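Local coordinates for protein UDP-N-acetylglucosamine 2-epimerase (Listeria monocytogenes, PDB 3OT5) that probably interconverts UDP-N-acetylglucosamine and UDP-N-acetylmannosamine by inverting the configuration at C2 of the sugar, as UDP-N-acetylglucosamine 2-epimerases do, at residues K27-E39 and E113-S127. Residues are numbered along the deposited sequence; the frame is centred on the assembly and turned at random.
Sequences KIKVMSIFGTRPE and ENPDIVLVHGDTTTS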
ATOM      1  N   LYS A  27      22.987  19.583   7.364  1.00 63.38           N
ATOM      2  CA  LYS A  27      22.244  18.488   6.789  1.00 59.77           C
ATOM      3  C   LYS A  27      20.902  18.982   6.274  1.00 56.63           C
ATOM      4  O   LYS A  27      20.469  20.102   6.572  1.00 56.92           O
ATOM      5  CB  LYS A  27      21.927  17.423   7.850  1.00 59.18           C
ATOM      6  CG  LYS A  27      23.091  16.894   8.662  1.00 63.94           C
ATOM      7  CD  LYS A  27      24.154  16.234   7.819  1.00 65.99           C
ATOM      8  CE  LYS A  27      25.174  15.548   8.717  1.00 67.95           C
ATOM      9  NZ  LYS A  27      25.721  16.489   9.711  1.00 69.88           N
ATOM     10  N   ILE A  28      20.247  18.122   5.504  1.00 51.65           N
ATOM     11  CA  ILE A  28      18.911  18.383   5.022  1.00 49.15           C
ATOM     12  C   ILE A  28      18.038  17.743   6.095  1.00 46.15           C
ATOM     13  O   ILE A  28      18.045  16.520   6.252  1.00 42.95           O
ATOM     14  CB  ILE A  28      18.636  17.723   3.666  1.00 48.47           C
ATOM     15  CG1 ILE A  28      19.637  18.235   2.623  1.00 49.42           C
ATOM     16  CG2 ILE A  28      17.193  18.001   3.225  1.00 45.72           C
ATOM     17  CD1 ILE A  28      19.474  17.597   1.255  1.00 52.08           C
ATOM     18  N   LYS A  29      17.335  18.561   6.876  1.00 44.83           N
ATOM     19  CA  LYS A  29      16.497  18.023   7.931  1.00 43.57           C
ATOM     20  C   LYS A  29      15.135  17.695   7.365  1.00 41.82           C
ATOM     21  O   LYS A  29      14.401  18.581   6.971  1.00 42.01           O
ATOM     22  CB  LYS A  29      16.392  18.987   9.117  1.00 45.03           C
ATOM     23  CG  LYS A  29      15.581  18.409  10.280  1.00 44.14           C
ATOM     24  CD  LYS A  29      15.707  19.265  11.526  1.00 49.31           C
ATOM     25  CE  LYS A  29      15.087  18.583  12.731  1.00 49.01           C
ATOM     26  NZ  LYS A  29      15.248  19.381  13.968  1.00 52.21           N
ATOM     27  N   VAL A  30      14.827  16.406   7.309  1.00 42.31           N
ATOM     28  CA  VAL A  30      13.559  15.917   6.777  1.00 40.71           C
ATOM     29  C   VAL A  30      12.666  15.410   7.897  1.00 41.16           C
ATOM     30  O   VAL A  30      13.061  14.545   8.681  1.00 44.33           O
ATOM     31  CB  VAL A  30      13.753  14.754   5.825  1.00 40.01           C
ATOM     32  CG1 VAL A  30      12.387  14.297   5.269  1.00 37.70           C
ATOM     33  CG2 VAL A  30      14.706  15.122   4.699  1.00 36.60           C
ATOM     34  N   MET A  31      11.465  15.955   7.960  1.00 41.01           N
ATOM     35  CA  MET A  31      10.485  15.579   8.946  1.00 40.22           C
ATOM     36  C   MET A  31       9.446  14.743   8.241  1.00 39.88           C
ATOM     37  O   MET A  31       8.754  15.238   7.377  1.00 38.99           O
ATOM     38  CB  MET A  31       9.832  16.822   9.554  1.00 39.60           C
ATOM     39  CG  MET A  31       8.761  16.504  10.548  1.00 38.09           C
ATOM     40  SD  MET A  31       8.047  17.961  11.297  1.00 40.71           S
ATOM     41  CE  MET A  31       9.472  18.616  12.165  1.00 35.99           C
ATOM     42  N   SER A  32       9.351  13.472   8.616  1.00 41.19           N
ATOM     43  CA  SER A  32       8.391  12.554   8.017  1.00 41.49           C
ATOM     44  C   SER A  32       7.238  12.375   8.966  1.00 42.69           C
ATOM     45  O   SER A  32       7.422  11.997  10.127  1.00 43.07           O
ATOM     46  CB  SER A  32       9.049  11.217   7.709  1.00 40.92           C
ATOM     47  OG  SER A  32      10.088  11.412   6.762  1.00 42.77           O
ATOM     48  N   ILE A  33       6.044  12.664   8.476  1.00 43.76           N
ATOM     49  CA  ILE A  33       4.866  12.565   9.291  1.00 47.00           C
ATOM     50  C   ILE A  33       3.992  11.400   8.885  1.00 48.67           C
ATOM     51  O   ILE A  33       3.666  11.239   7.707  1.00 49.21           O
ATOM     52  CB  ILE A  33       4.003  13.832   9.149  1.00 47.80           C
ATOM     53  CG1 ILE A  33       4.824  15.080   9.454  1.00 48.91           C
ATOM     54  CG2 ILE A  33       2.790  13.756  10.068  1.00 50.95           C
ATOM     55  CD1 ILE A  33       4.053  16.354   9.287  1.00 53.16           C
ATOM     56  N   PHE A  34       3.643  10.563   9.849  1.00 50.57           N
ATOM     57  CA  PHE A  34       2.699   9.481   9.580  1.00 52.79           C
ATOM     58  C   PHE A  34       1.739   9.291  10.753  1.00 52.45           C
ATOM     59  O   PHE A  34       2.115   9.407  11.921  1.00 52.97           O
ATOM     60  CB  PHE A  34       3.340   8.184   9.044  1.00 54.46           C
ATOM     61  CG  PHE A  34       4.622   7.779   9.709  1.00 56.05           C
ATOM     62  CD1 PHE A  34       4.625   6.935  10.790  1.00 60.58           C
ATOM     63  CD2 PHE A  34       5.836   8.184   9.175  1.00 58.99           C
ATOM     64  CE1 PHE A  34       5.809   6.531  11.359  1.00 62.01           C
ATOM     65  CE2 PHE A  34       7.018   7.791   9.729  1.00 60.62           C
ATOM     66  CZ  PHE A  34       7.009   6.961  10.830  1.00 64.58           C
ATOM     67  N   GLY A  35       0.482   9.046  10.408  1.00 52.13           N
ATOM     68  CA  GLY A  35      -0.573   8.908  11.396  1.00 54.28           C
ATOM     69  C   GLY A  35      -1.395   7.644  11.414  1.00 55.17           C
ATOM     70  O   GLY A  35      -2.319   7.555  12.203  1.00 59.58           O
ATOM     71  N   THR A  36      -1.103   6.683  10.539  1.00 53.73           N
ATOM     72  CA  THR A  36      -1.831   5.411  10.529  1.00 54.90           C
ATOM     73  C   THR A  36      -0.839   4.282  10.291  1.00 55.02           C
ATOM     74  O   THR A  36       0.296   4.532   9.888  1.00 52.95           O
ATOM     75  CB  THR A  36      -2.952   5.353   9.462  1.00 55.23           C
ATOM     76  OG1 THR A  36      -2.386   5.456   8.155  1.00 55.33           O
ATOM     77  CG2 THR A  36      -3.968   6.465   9.669  1.00 54.90           C
ATOM     78  N   ARG A  37      -1.271   3.047  10.525  1.00 57.45           N
ATOM     79  CA  ARG A  37      -0.402   1.896  10.349  1.00 58.87           C
ATOM     80  C   ARG A  37       0.002   1.770   8.871  1.00 56.72           C
ATOM     81  O   ARG A  37       1.169   1.597   8.573  1.00 56.09           O
ATOM     82  CB  ARG A  37      -1.066   0.600  10.858  1.00 62.34           C
ATOM     83  CG  ARG A  37      -0.059  -0.552  11.085  1.00 67.30           C
ATOM     84  CD  ARG A  37      -0.726  -1.910  11.398  1.00 73.30           C
ATOM     85  NE  ARG A  37      -1.399  -2.475  10.226  1.00 77.98           N
ATOM     86  CZ  ARG A  37      -2.033  -3.653  10.196  1.00 85.00           C
ATOM     87  NH1 ARG A  37      -2.607  -4.066   9.071  1.00 86.08           N
ATOM     88  NH2 ARG A  37      -2.100  -4.424  11.281  1.00 88.79           N
ATOM     89  N   PRO A  38      -0.965   1.859   7.941  1.00 56.80           N
ATOM     90  CA  PRO A  38      -0.586   1.769   6.526  1.00 55.73           C
ATOM     91  C   PRO A  38       0.408   2.864   6.116  1.00 52.54           C
ATOM     92  O   PRO A  38       1.321   2.592   5.343  1.00 52.16           O
ATOM     93  CB  PRO A  38      -1.923   1.930   5.798  1.00 56.95           C
ATOM     94  CG  PRO A  38      -2.930   1.437   6.777  1.00 58.88           C
ATOM     95  CD  PRO A  38      -2.429   1.893   8.109  1.00 57.96           C
ATOM     96  N   GLU A  39       0.236   4.091   6.620  1.00 50.57           N
ATOM     97  CA  GLU A  39       1.184   5.158   6.304  1.00 47.31           C
ATOM     98  C   GLU A  39       2.546   4.797   6.864  1.00 45.84           C
ATOM     99  O   GLU A  39       3.572   5.023   6.221  1.00 43.17           O
ATOM    100  CB  GLU A  39       0.766   6.515   6.864  1.00 47.10           C
ATOM    101  CG  GLU A  39      -0.312   7.231   6.091  1.00 50.02           C
ATOM    102  CD  GLU A  39      -0.580   8.630   6.621  1.00 49.76           C
ATOM    103  OE1 GLU A  39      -0.464   8.856   7.836  1.00 57.65           O
ATOM    104  OE2 GLU A  39      -0.928   9.512   5.825  1.00 53.45           O
ATOM    105  N   GLU A 113      11.127  22.505  15.528  1.00 52.39           N
ATOM    106  CA  GLU A 113      12.139  21.671  14.866  1.00 51.77           C
ATOM    107  C   GLU A 113      12.815  22.340  13.670  1.00 50.75           C
ATOM    108  O   GLU A 113      13.988  22.052  13.372  1.00 51.88           O
ATOM    109  CB  GLU A 113      11.516  20.337  14.425  1.00 50.67           C
ATOM    110  CG  GLU A 113      11.042  19.456  15.590  1.00 53.09           C
ATOM    111  CD  GLU A 113      12.185  18.926  16.458  1.00 59.69           C
ATOM    112  OE1 GLU A 113      13.225  18.481  15.907  1.00 60.07           O
ATOM    113  OE2 GLU A 113      12.025  18.918  17.696  1.00 63.67           O
ATOM    114  N   ASN A 114      12.072  23.218  12.996  1.00 48.58           N
ATOM    115  CA  ASN A 114      12.534  23.966  11.812  1.00 47.66           C
ATOM    116  C   ASN A 114      13.172  23.073  10.743  1.00 47.09           C
ATOM    117  O   ASN A 114      14.326  23.289  10.341  1.00 47.77           O
ATOM    118  CB  ASN A 114      13.498  25.096  12.201  1.00 49.78           C
ATOM    119  CG  ASN A 114      13.731  26.103  11.056  1.00 50.63           C
ATOM    120  OD1 ASN A 114      12.938  26.181  10.111  1.00 47.54           O
ATOM    121  ND2 ASN A 114      14.805  26.897  11.162  1.00 51.94           N
ATOM    122  N   PRO A 115      12.433  22.052  10.293  1.00 44.22           N
ATOM    123  CA  PRO A 115      12.960  21.200   9.260  1.00 43.56           C
ATOM    124  C   PRO A 115      13.009  21.908   7.925  1.00 43.07           C
ATOM    125  O   PRO A 115      12.273  22.871   7.687  1.00 40.97           O
ATOM    126  CB  PRO A 115      11.928  20.079   9.176  1.00 42.60           C
ATOM    127  CG  PRO A 115      10.651  20.730   9.585  1.00 42.00           C
ATOM    128  CD  PRO A 115      11.080  21.635  10.703  1.00 44.60           C
ATOM    129  N   ASP A 116      13.878  21.414   7.056  1.00 43.49           N
ATOM    130  CA  ASP A 116      14.004  21.945   5.715  1.00 42.99           C
ATOM    131  C   ASP A 116      12.866  21.443   4.849  1.00 41.08           C
ATOM    132  O   ASP A 116      12.454  22.101   3.904  1.00 40.89           O
ATOM    133  CB  ASP A 116      15.318  21.496   5.135  1.00 43.60           C
ATOM    134  CG  ASP A 116      16.475  22.041   5.902  1.00 45.97           C
ATOM    135  OD1 ASP A 116      16.384  23.207   6.330  1.00 54.02           O
ATOM    136  OD2 ASP A 116      17.469  21.325   6.076  1.00 45.85           O
ATOM    137  N   ILE A 117      12.349  20.268   5.170  1.00 40.04           N
ATOM    138  CA  ILE A 117      11.282  19.715   4.376  1.00 37.48           C
ATOM    139  C   ILE A 117      10.470  18.769   5.195  1.00 36.14           C
ATOM    140  O   ILE A 117      10.990  18.043   6.036  1.00 37.31           O
ATOM    141  CB  ILE A 117      11.826  19.014   3.117  1.00 37.36           C
ATOM    142  CG1 ILE A 117      10.682  18.496   2.235  1.00 37.03           C
ATOM    143  CG2 ILE A 117      12.763  17.861   3.493  1.00 40.43           C
ATOM    144  CD1 ILE A 117      11.165  17.909   0.927  1.00 38.09           C
ATOM    145  N   VAL A 118       9.175  18.798   4.948  1.00 35.58           N
ATOM    146  CA  VAL A 118       8.252  17.938   5.638  1.00 34.62           C
ATOM    147  C   VAL A 118       7.651  17.022   4.600  1.00 34.57           C
ATOM    148  O   VAL A 118       7.266  17.483   3.510  1.00 35.22           O
ATOM    149  CB  VAL A 118       7.148  18.731   6.317  1.00 32.92           C
ATOM    150  CG1 VAL A 118       6.192  17.774   7.057  1.00 33.91           C
ATOM    151  CG2 VAL A 118       7.752  19.721   7.285  1.00 34.17           C
ATOM    152  N   LEU A 119       7.588  15.730   4.923  1.00 34.19           N
ATOM    153  CA  LEU A 119       7.022  14.755   4.004  1.00 34.14           C
ATOM    154  C   LEU A 119       5.746  14.207   4.581  1.00 34.16           C
ATOM    155  O   LEU A 119       5.725  13.696   5.712  1.00 33.97           O
ATOM    156  CB  LEU A 119       7.985  13.606   3.712  1.00 35.22           C
ATOM    157  CG  LEU A 119       9.338  14.005   3.137  1.00 36.17           C
ATOM    158  CD1 LEU A 119      10.233  12.774   3.004  1.00 36.64           C
ATOM    159  CD2 LEU A 119       9.159  14.732   1.806  1.00 37.51           C
ATOM    160  N   VAL A 120       4.675  14.352   3.805  1.00 34.01           N
ATOM    161  CA  VAL A 120       3.366  13.849   4.181  1.00 34.03           C
ATOM    162  C   VAL A 120       3.040  12.794   3.141  1.00 37.05           C
ATOM    163  O   VAL A 120       3.548  12.820   1.988  1.00 36.05           O
ATOM    164  CB  VAL A 120       2.304  14.963   4.249  1.00 34.79           C
ATOM    165  CG1 VAL A 120       2.723  16.057   5.322  1.00 31.10           C
ATOM    166  CG2 VAL A 120       2.111  15.591   2.903  1.00 30.67           C
ATOM    167  N   HIS A 121       2.206  11.851   3.534  1.00 38.10           N
ATOM    168  CA  HIS A 121       1.873  10.774   2.653  1.00 38.88           C
ATOM    169  C   HIS A 121       0.414  10.682   2.255  1.00 39.10           C
ATOM    170  O   HIS A 121      -0.501  10.875   3.066  1.00 36.30           O
ATOM    171  CB  HIS A 121       2.235   9.446   3.318  1.00 40.72           C
ATOM    172  CG  HIS A 121       1.954   8.259   2.456  1.00 41.22           C
ATOM    173  ND1 HIS A 121       0.679   7.779   2.248  1.00 44.00           N
ATOM    174  CD2 HIS A 121       2.779   7.466   1.730  1.00 42.84           C
ATOM    175  CE1 HIS A 121       0.730   6.743   1.425  1.00 42.31           C
ATOM    176  NE2 HIS A 121       1.994   6.529   1.105  1.00 38.34           N
ATOM    177  N   GLY A 122       0.227  10.353   0.984  1.00 37.68           N
ATOM    178  CA  GLY A 122      -1.082  10.108   0.430  1.00 38.74           C
ATOM    179  C   GLY A 122      -2.232  11.066   0.662  1.00 38.58           C
ATOM    180  O   GLY A 122      -2.102  12.285   0.529  1.00 38.08           O
ATOM    181  N   ASP A 123      -3.351  10.495   1.088  1.00 38.23           N
ATOM    182  CA  ASP A 123      -4.584  11.241   1.196  1.00 38.08           C
ATOM    183  C   ASP A 123      -5.300  11.293   2.541  1.00 37.85           C
ATOM    184  O   ASP A 123      -6.487  11.633   2.603  1.00 36.87           O
ATOM    185  CB  ASP A 123      -5.491  10.620   0.157  1.00 38.15           C
ATOM    186  CG  ASP A 123      -5.554   9.119   0.287  1.00 42.91           C
ATOM    187  OD1 ASP A 123      -5.436   8.611   1.433  1.00 43.77           O
ATOM    188  OD2 ASP A 123      -5.742   8.446  -0.747  1.00 53.51           O
ATOM    189  N   THR A 124      -4.609  10.973   3.619  1.00 37.42           N
ATOM    190  CA  THR A 124      -5.250  11.035   4.915  1.00 37.03           C
ATOM    191  C   THR A 124      -5.434  12.476   5.346  1.00 35.03           C
ATOM    192  O   THR A 124      -4.771  13.387   4.861  1.00 37.34           O
ATOM    193  CB  THR A 124      -4.436  10.314   5.988  1.00 38.34           C
ATOM    194  OG1 THR A 124      -3.083  10.823   5.986  1.00 37.03           O
ATOM    195  CG2 THR A 124      -4.436   8.818   5.712  1.00 37.99           C
ATOM    196  N   THR A 125      -6.321  12.672   6.296  1.00 36.02           N
ATOM    197  CA  THR A 125      -6.581  13.989   6.827  1.00 35.16           C
ATOM    198  C   THR A 125      -5.371  14.526   7.564  1.00 35.94           C
ATOM    199  O   THR A 125      -5.104  15.725   7.531  1.00 36.12           O
ATOM    200  CB  THR A 125      -7.797  13.937   7.707  1.00 37.22           C
ATOM    201  OG1 THR A 125      -8.892  13.650   6.853  1.00 33.68           O
ATOM    202  CG2 THR A 125      -8.033  15.280   8.461  1.00 34.92           C
ATOM    203  N   THR A 126      -4.638  13.630   8.215  1.00 36.99           N
ATOM    204  CA  THR A 126      -3.430  13.997   8.935  1.00 37.91           C
ATOM    205  C   THR A 126      -2.401  14.585   7.974  1.00 36.97           C
ATOM    206  O   THR A 126      -1.807  15.609   8.258  1.00 38.95           O
ATOM    207  CB  THR A 126      -2.855  12.789   9.691  1.00 38.86           C
ATOM    208  OG1 THR A 126      -2.740  11.680   8.787  1.00 43.20           O
ATOM    209  CG2 THR A 126      -3.779  12.392  10.822  1.00 38.90           C
ATOM    210  N   SER A 127      -2.235  13.967   6.812  1.00 37.52           N
ATOM    211  CA  SER A 127      -1.286  14.460   5.816  1.00 37.34           C
ATOM    212  C   SER A 127      -1.631  15.832   5.281  1.00 36.64           C
ATOM    213  O   SER A 127      -0.747  16.676   5.076  1.00 37.25           O
ATOM    214  CB  SER A 127      -1.182  13.489   4.656  1.00 35.95           C
ATOM    215  OG  SER A 127      -0.540  12.326   5.103  1.00 40.10           O
TER
HETATM  216  O   HOH W   1      -0.459  11.472   7.896  1.00 44.71           O
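K29 reaches across P115 and E113 with a fully extended chain. Its CB lies 4.0 Å from D116 OD2, CG rests on P115 CA, CD and CE pass the carbonyl of E113, and NZ ends in a salt bridge with E113 OE1 (2.9 Å) while also donating to E113 O. Lysine suits this partly exposed end of the strand because its methylenes pack on proline before the ammonium meets the acid. K29 N donates to D116 OD2 from above the carboxylate plane, and K29 O accepts from both D116 N and I117 N. From here strands 28-34 and 117-121 run parallel, M31 N donating to I117 O, M31 O accepting from L119 N, and I33 N donating to L119 O. They are neighbours at the centre of the N-terminal Rossmann-like sheet. Beta-branched V30 and I117, suited to buried strands, lie side by side on one face; on the other, M31, flexible and unbranched, bends at chi3 (-64°), bringing CE to 3.5 Å from P115 CG, and I33 CD1 presses tightly on V118 CG1. Beyond the strand ends, buried E39 links the two following helix starts. Its OE1 accepts from G35 N (2.7 Å) and from a water that also bonds S127 OG and T126 OG1. T124 suits the N-cap of helix 125-136: its OG1 donates to E39 OE2 at 2.5 Å, 44° out of the carboxylate plane, while accepting a weak capping bond from S127 N.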